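PDB 7CUY: Low molecular weight phosphotyrosine protein phosphatase 1, which probably removes phosphate from tyrosine-phosphorylated proteins and also from small aryl and acyl phosphates, as a low molecular weight cytosolic phosphatase. Local coordinates for residues A[49-52]-A[53-57]; A[71-75]-A[76-80]. All blocks are in the same frame, centred on the assembly; numbering follows the deposited sequence.

Overall arrangement
Both contacts are local and sit where a loop runs into a helix. Interaction 1 starts helix 53-61; interaction 2 leads into helix 77-80, the next helix along the chain. They hold different elements, and their centres lie about 22 Å apart. Each is partly buried and turns on one buried aspartate that accepts both from a backbone N-H and from an arginine. In 49-57 the aspartate precedes the helix and its arginine follows on the first turn. In 71-80 the order is reversed: the aspartate is on the helix and reaches back to the loop. In interaction 1 the R54 side chain is about 7 Å from that of D124, the predicted proton donor; interaction 2 packs beside the sheet.

Interaction 1 (A[49-52]-A[53-57])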
ATOM      1  N   ASN A  49     -11.182  12.590   2.009  1.00 25.45           N
ATOM      2  CA  ASN A  49     -12.225  11.602   1.777  1.00 28.93           C
ATOM      3  C   ASN A  49     -11.834  10.257   2.378  1.00 30.85           C
ATOM      4  O   ASN A  49     -10.741  10.077   2.926  1.00 28.16           O
ATOM      5  CB  ASN A  49     -12.501  11.432   0.283  1.00 30.85           C
ATOM      6  CG  ASN A  49     -13.210  12.621  -0.322  1.00 36.33           C
ATOM      7  OD1 ASN A  49     -13.555  13.587   0.377  1.00 41.61           O
ATOM      8  ND2 ASN A  49     -13.415  12.574  -1.637  1.00 35.95           N
ATOM      9  N   ARG A  50     -12.752   9.303   2.277  1.00 33.36           N
ATOM     10  CA  ARG A  50     -12.522   7.923   2.672  1.00 30.62           C
ATOM     11  C   ARG A  50     -12.193   7.087   1.436  1.00 31.59           C
ATOM     12  O   ARG A  50     -12.259   7.554   0.293  1.00 27.23           O
ATOM     13  CB  ARG A  50     -13.751   7.346   3.391  1.00 32.15           C
ATOM     14  CG  ARG A  50     -14.202   8.092   4.660  1.00 38.41           C
ATOM     15  CD  ARG A  50     -13.330   7.789   5.879  1.00 39.26           C
ATOM     16  N   ALA A  51     -11.845   5.827   1.683  1.00 27.99           N
ATOM     17  CA  ALA A  51     -11.515   4.915   0.607  1.00 26.36           C
ATOM     18  C   ALA A  51     -12.736   4.682  -0.284  1.00 33.86           C
ATOM     19  O   ALA A  51     -13.884   4.933   0.109  1.00 31.78           O
ATOM     20  CB  ALA A  51     -11.009   3.588   1.170  1.00 26.61           C
ATOM     21  N   ASP A  52     -12.473   4.192  -1.501  1.00 29.73           N
ATOM     22  CA  ASP A  52     -13.551   3.878  -2.428  1.00 29.39           C
ATOM     23  C   ASP A  52     -14.504   2.872  -1.784  1.00 26.99           C
ATOM     24  O   ASP A  52     -14.050   1.905  -1.161  1.00 25.52           O
ATOM     25  CB  ASP A  52     -12.993   3.299  -3.731  1.00 27.57           C
ATOM     26  CG  ASP A  52     -14.078   3.071  -4.780  1.00 27.88           C
ATOM     27  OD1 ASP A  52     -14.275   3.968  -5.629  1.00 34.82           O
ATOM     28  OD2 ASP A  52     -14.737   2.009  -4.758  1.00 26.07           O
ATOM     29  N   PRO A  53     -15.818   3.074  -1.897  1.00 31.56           N
ATOM     30  CA  PRO A  53     -16.767   2.098  -1.334  1.00 28.32           C
ATOM     31  C   PRO A  53     -16.463   0.669  -1.725  1.00 28.71           C
ATOM     32  O   PRO A  53     -16.714  -0.251  -0.930  1.00 28.62           O
ATOM     33  CB  PRO A  53     -18.131   2.563  -1.881  1.00 27.82           C
ATOM     34  CG  PRO A  53     -17.860   3.701  -2.802  1.00 28.74           C
ATOM     35  CD  PRO A  53     -16.497   4.247  -2.467  1.00 30.66           C
ATOM     36  N   ARG A  54     -15.895   0.452  -2.916  1.00 29.04           N
ATOM     37  CA  ARG A  54     -15.580  -0.912  -3.333  1.00 27.35           C
ATOM     38  C   ARG A  54     -14.358  -1.445  -2.601  1.00 25.17           C
ATOM     39  O   ARG A  54     -14.251  -2.657  -2.375  1.00 27.45           O
ATOM     40  CB  ARG A  54     -15.366  -0.971  -4.842  1.00 26.02           C
ATOM     41  CG  ARG A  54     -16.559  -0.465  -5.645  1.00 26.71           C
ATOM     42  CD  ARG A  54     -16.209  -0.279  -7.110  1.00 25.80           C
ATOM     43  NE  ARG A  54     -15.403   0.922  -7.329  1.00 28.66           N
ATOM     44  CZ  ARG A  54     -14.991   1.337  -8.522  1.00 27.99           C
ATOM     45  NH1 ARG A  54     -15.305   0.646  -9.616  1.00 26.31           N
ATOM     46  NH2 ARG A  54     -14.265   2.440  -8.623  1.00 23.41           N
ATOM     47  N   ALA A  55     -13.426  -0.564  -2.228  1.00 25.09           N
ATOM     48  CA  ALA A  55     -12.321  -1.008  -1.383  1.00 25.58           C
ATOM     49  C   ALA A  55     -12.822  -1.371   0.013  1.00 26.39           C
ATOM     50  O   ALA A  55     -12.445  -2.409   0.572  1.00 21.98           O
ATOM     51  CB  ALA A  55     -11.246   0.074  -1.305  1.00 19.09           C
ATOM     52  N   ILE A  56     -13.679  -0.527   0.588  1.00 22.22           N
ATOM     53  CA  ILE A  56     -14.236  -0.827   1.908  1.00 30.50           C
ATOM     54  C   ILE A  56     -14.995  -2.148   1.875  1.00 27.73           C
ATOM     55  O   ILE A  56     -14.787  -3.031   2.718  1.00 25.89           O
ATOM     56  CB  ILE A  56     -15.116   0.340   2.388  1.00 26.25           C
ATOM     57  CG1 ILE A  56     -14.237   1.561   2.639  1.00 24.11           C
ATOM     58  CG2 ILE A  56     -15.880  -0.048   3.631  1.00 32.72           C
ATOM     59  CD1 ILE A  56     -14.997   2.864   2.743  1.00 32.13           C
ATOM     60  N   SER A  57     -15.847  -2.330   0.869  1.00 28.69           N
ATOM     61  CA  SER A  57     -16.649  -3.543   0.828  1.00 28.42           C
ATOM     62  C   SER A  57     -15.786  -4.771   0.606  1.00 29.53           C
ATOM     63  O   SER A  57     -16.068  -5.841   1.166  1.00 28.59           O
ATOM     64  CB  SER A  57     -17.721  -3.421  -0.248  1.00 34.92           C
ATOM     65  OG  SER A  57     -18.588  -2.343   0.084  1.00 44.36           O
TER
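D52 meets R54 twice through one carboxylate oxygen, OD2. The backbone N of R54 donates to D52 OD2 at 2.7 Å. The side-chain NE of R54 donates to the same D52 OD2 at 2.9 Å. NE comes on the syn side and N on the anti side, from opposite faces of the carboxylate plane. The NE bond is fairly straight, 163°, and OD2 lies almost in the guanidinium plane. D52 OD2 and R54 NE form a salt bridge. OD1 adds only a weak, long bond from R54 NH2. The two flat groups are turned against each other, and only OD2 is gripped well.

The torsions explain this grip. CG of D52 stands opposite its own backbone N (chi1 -175°), which carries OD2 to the amide of R54. The R54 chain then bends at chi3 (-75°) and brings NE back to the same oxygen. D52 is thus the N-cap of helix 53-61, with P53 as the first helical residue. The carbonyl of D52 opens the helical bonding: I56 N donates to D52 O at 3.0 Å, while the bond from A55 N is weak. One turn on, S57 OG and S57 N reach P53 O from opposite faces of its carbonyl plane.

The apolar side is small. A51 CB lies 4.1 Å from I56 CG1. A51 CB is also 4.3 Å from A55 CB.

Further out, the far end of the R54 guanidinium is held by main-chain oxygens. NH2 donates to Y126 O, and NH1 to E128 O and G130 O. These hold the group between the cap and the loop that follows D124, the proton donor predicted by similarity. F134 of helix 132-153 packs on D52, R54 and A55.

Interaction 2 (A[71-75]-A[76-80]); sequences RQIRK and QDFSE
R71 and D77 are brought together by two first torsions. In R71, CG is wedged between the backbone N and the carbonyl carbon (chi1 87°), and the chain then runs extended to NE. In D77, CG lies opposite the carbonyl carbon (chi1 -73°), which turns the carboxylate back over the loop. The groups meet end-on. R71 NH1 gives a hydrogen bond of 3.0 Å to D77 OD2, on its syn lone pair. R71 NH2 gives one of 3.1 Å to D77 OD1, but from above the carboxylate plane. The two planes are strongly turned against each other, so this two-pronged salt bridge is twisted.

OD2 has a second donor. The backbone N of R74 reaches it at 2.8 Å in a nearly straight line, 174°. In return D77 N donates to R74 O at 3.0 Å. Side chain and backbone of D77 therefore close a reciprocal pair with R74 where the loop turns into helix 77-80. An asparagine in place of D77 would probably keep at most part of this network and leave the R71 guanidinium without its charged mate here.

R74 NH2 lies 3.3 Å above the R71 guanidinium plane, offset toward its rim, and R71 NH1 lies over the centre of the R74 group. The D77 carboxylate is close to both and is likely to offset their charge, though R74 NE points no N-H at D77 OD1. The R74 chain runs alongside Q76, with R74 CD 3.8 Å from Q76 CG.

Next to the polar group, I73 CD1 touches F78 CZ at 3.8 Å, the two side chains crossing at about a right angle. Both also pack on L95 and L98 of helix 89-98. I73 reaches I8 of strand 3-9, where D77 and R71 touch L6. On strand 35-41, D38 forms a second salt bridge to R71 NH2, and A41 bonds through its backbone to R71 and I73.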
ATOM      1  N   ARG A  71      -4.784  11.163   2.761  1.00 21.68           N
ATOM      2  CA  ARG A  71      -3.843  12.266   2.800  1.00 21.06           C
ATOM      3  C   ARG A  71      -2.849  12.103   1.660  1.00 23.91           C
ATOM      4  O   ARG A  71      -2.676  11.010   1.096  1.00 21.06           O
ATOM      5  CB  ARG A  71      -3.100  12.347   4.148  1.00 21.63           C
ATOM      6  CG  ARG A  71      -1.844  11.484   4.225  1.00 22.12           C
ATOM      7  CD  ARG A  71      -1.059  11.735   5.504  1.00 25.15           C
ATOM      8  NE  ARG A  71      -0.040  10.713   5.754  1.00 26.43           N
ATOM      9  CZ  ARG A  71       1.208  10.757   5.287  1.00 27.25           C
ATOM     10  NH1 ARG A  71       1.618  11.777   4.532  1.00 23.94           N
ATOM     11  NH2 ARG A  71       2.054   9.771   5.572  1.00 23.62           N
ATOM     12  N   GLN A  72      -2.191  13.209   1.323  1.00 22.26           N
ATOM     13  CA  GLN A  72      -1.211  13.214   0.253  1.00 21.84           C
ATOM     14  C   GLN A  72       0.186  13.025   0.826  1.00 24.06           C
ATOM     15  O   GLN A  72       0.491  13.493   1.931  1.00 22.80           O
ATOM     16  CB  GLN A  72      -1.288  14.509  -0.553  1.00 22.57           C
ATOM     17  CG  GLN A  72      -0.786  14.361  -1.957  1.00 22.76           C
ATOM     18  CD  GLN A  72      -0.861  15.654  -2.721  1.00 28.38           C
ATOM     19  OE1 GLN A  72      -1.289  16.677  -2.178  1.00 23.34           O
ATOM     20  NE2 GLN A  72      -0.450  15.624  -3.985  1.00 24.18           N
ATOM     21  N   ILE A  73       1.027  12.318   0.070  1.00 21.25           N
ATOM     22  CA  ILE A  73       2.407  12.123   0.478  1.00 21.04           C
ATOM     23  C   ILE A  73       3.087  13.484   0.623  1.00 26.13           C
ATOM     24  O   ILE A  73       2.756  14.454  -0.077  1.00 24.95           O
ATOM     25  CB  ILE A  73       3.125  11.227  -0.549  1.00 20.84           C
ATOM     26  CG1 ILE A  73       4.534  10.837  -0.087  1.00 20.46           C
ATOM     27  CG2 ILE A  73       3.203  11.912  -1.914  1.00 23.47           C
ATOM     28  CD1 ILE A  73       5.197   9.771  -0.992  1.00 16.50           C
ATOM     29  N   ARG A  74       4.023  13.566   1.562  1.00 26.06           N
ATOM     30  CA  ARG A  74       4.830  14.761   1.749  1.00 26.67           C
ATOM     31  C   ARG A  74       6.306  14.381   1.771  1.00 32.20           C
ATOM     32  O   ARG A  74       6.675  13.217   1.951  1.00 26.80           O
ATOM     33  CB  ARG A  74       4.434  15.503   3.035  1.00 28.22           C
ATOM     34  CG  ARG A  74       4.137  14.592   4.189  1.00 32.72           C
ATOM     35  CD  ARG A  74       3.782  15.370   5.451  1.00 42.82           C
ATOM     36  NE  ARG A  74       3.087  14.521   6.417  1.00 45.67           N
ATOM     37  CZ  ARG A  74       1.767  14.528   6.596  1.00 43.31           C
ATOM     38  NH1 ARG A  74       1.006  15.351   5.883  1.00 36.38           N
ATOM     39  NH2 ARG A  74       1.205  13.715   7.483  1.00 42.24           N
ATOM     40  N   LYS A  75       7.161  15.380   1.563  1.00 32.07           N
ATOM     41  CA  LYS A  75       8.594  15.113   1.515  1.00 30.81           C
ATOM     42  C   LYS A  75       9.126  14.586   2.843  1.00 27.65           C
ATOM     43  O   LYS A  75      10.074  13.796   2.847  1.00 27.77           O
ATOM     44  CB  LYS A  75       9.344  16.381   1.111  1.00 30.49           C
ATOM     45  CG  LYS A  75       8.837  17.014  -0.168  1.00 34.95           C
ATOM     46  CD  LYS A  75       9.481  16.372  -1.373  1.00 33.77           C
ATOM     47  CE  LYS A  75       9.608  17.355  -2.515  1.00 36.27           C
ATOM     48  NZ  LYS A  75      11.039  17.535  -2.934  1.00 41.51           N
ATOM     49  N   GLN A  76       8.548  14.998   3.979  1.00 28.86           N
ATOM     50  CA  GLN A  76       9.067  14.475   5.238  1.00 30.39           C
ATOM     51  C   GLN A  76       8.772  12.986   5.400  1.00 31.99           C
ATOM     52  O   GLN A  76       9.414  12.330   6.230  1.00 27.10           O
ATOM     53  CB  GLN A  76       8.517  15.247   6.434  1.00 31.89           C
ATOM     54  CG  GLN A  76       7.187  14.735   6.967  1.00 39.46           C
ATOM     55  CD  GLN A  76       6.915  15.185   8.390  1.00 50.92           C
ATOM     56  OE1 GLN A  76       6.121  16.107   8.627  1.00 52.44           O
ATOM     57  NE2 GLN A  76       7.565  14.525   9.353  1.00 48.72           N
ATOM     58  N   ASP A  77       7.822  12.444   4.622  1.00 31.03           N
ATOM     59  CA  ASP A  77       7.603  11.002   4.607  1.00 25.44           C
ATOM     60  C   ASP A  77       8.887  10.264   4.273  1.00 24.22           C
ATOM     61  O   ASP A  77       9.176   9.217   4.854  1.00 23.46           O
ATOM     62  CB  ASP A  77       6.521  10.626   3.599  1.00 21.02           C
ATOM     63  CG  ASP A  77       5.128  11.008   4.051  1.00 28.26           C
ATOM     64  OD1 ASP A  77       4.849  11.001   5.271  1.00 31.63           O
ATOM     65  OD2 ASP A  77       4.298  11.319   3.173  1.00 27.73           O
ATOM     66  N   PHE A  78       9.686  10.800   3.348  1.00 25.17           N
ATOM     67  CA  PHE A  78      10.887  10.070   2.958  1.00 25.94           C
ATOM     68  C   PHE A  78      11.938  10.052   4.060  1.00 26.94           C
ATOM     69  O   PHE A  78      12.887   9.272   3.963  1.00 23.24           O
ATOM     70  CB  PHE A  78      11.479  10.649   1.674  1.00 22.47           C
ATOM     71  CG  PHE A  78      10.569  10.523   0.486  1.00 21.53           C
ATOM     72  CD1 PHE A  78      10.654   9.424  -0.361  1.00 23.57           C
ATOM     73  CD2 PHE A  78       9.619  11.494   0.226  1.00 22.26           C
ATOM     74  CE1 PHE A  78       9.805   9.299  -1.453  1.00 17.28           C
ATOM     75  CE2 PHE A  78       8.772  11.385  -0.867  1.00 21.01           C
ATOM     76  CZ  PHE A  78       8.866  10.291  -1.706  1.00 19.29           C
ATOM     77  N   SER A  79      11.789  10.874   5.098  1.00 24.01           N
ATOM     78  CA  SER A  79      12.647  10.790   6.275  1.00 25.45           C
ATOM     79  C   SER A  79      12.006  10.052   7.441  1.00 28.31           C
ATOM     80  O   SER A  79      12.728   9.595   8.333  1.00 29.60           O
ATOM     81  CB  SER A  79      13.043  12.189   6.764  1.00 27.29           C
ATOM     82  OG  SER A  79      13.789  12.894   5.791  1.00 37.37           O
ATOM     83  N   GLU A  80      10.676   9.932   7.468  1.00 26.52           N
ATOM     84  CA  GLU A  80      10.024   9.235   8.567  1.00 27.55           C
ATOM     85  C   GLU A  80       9.906   7.726   8.338  1.00 27.50           C
ATOM     86  O   GLU A  80      10.040   6.943   9.289  1.00 26.13           O
ATOM     87  CB  GLU A  80       8.635   9.830   8.822  1.00 31.03           C
ATOM     88  CG  GLU A  80       7.905   9.133   9.995  1.00 39.05           C
ATOM     89  CD  GLU A  80       6.525   9.726  10.313  1.00 43.31           C
ATOM     90  OE1 GLU A  80       6.312  10.935  10.058  1.00 49.42           O
ATOM     91  OE2 GLU A  80       5.673   8.976  10.844  1.00 41.35           O
TER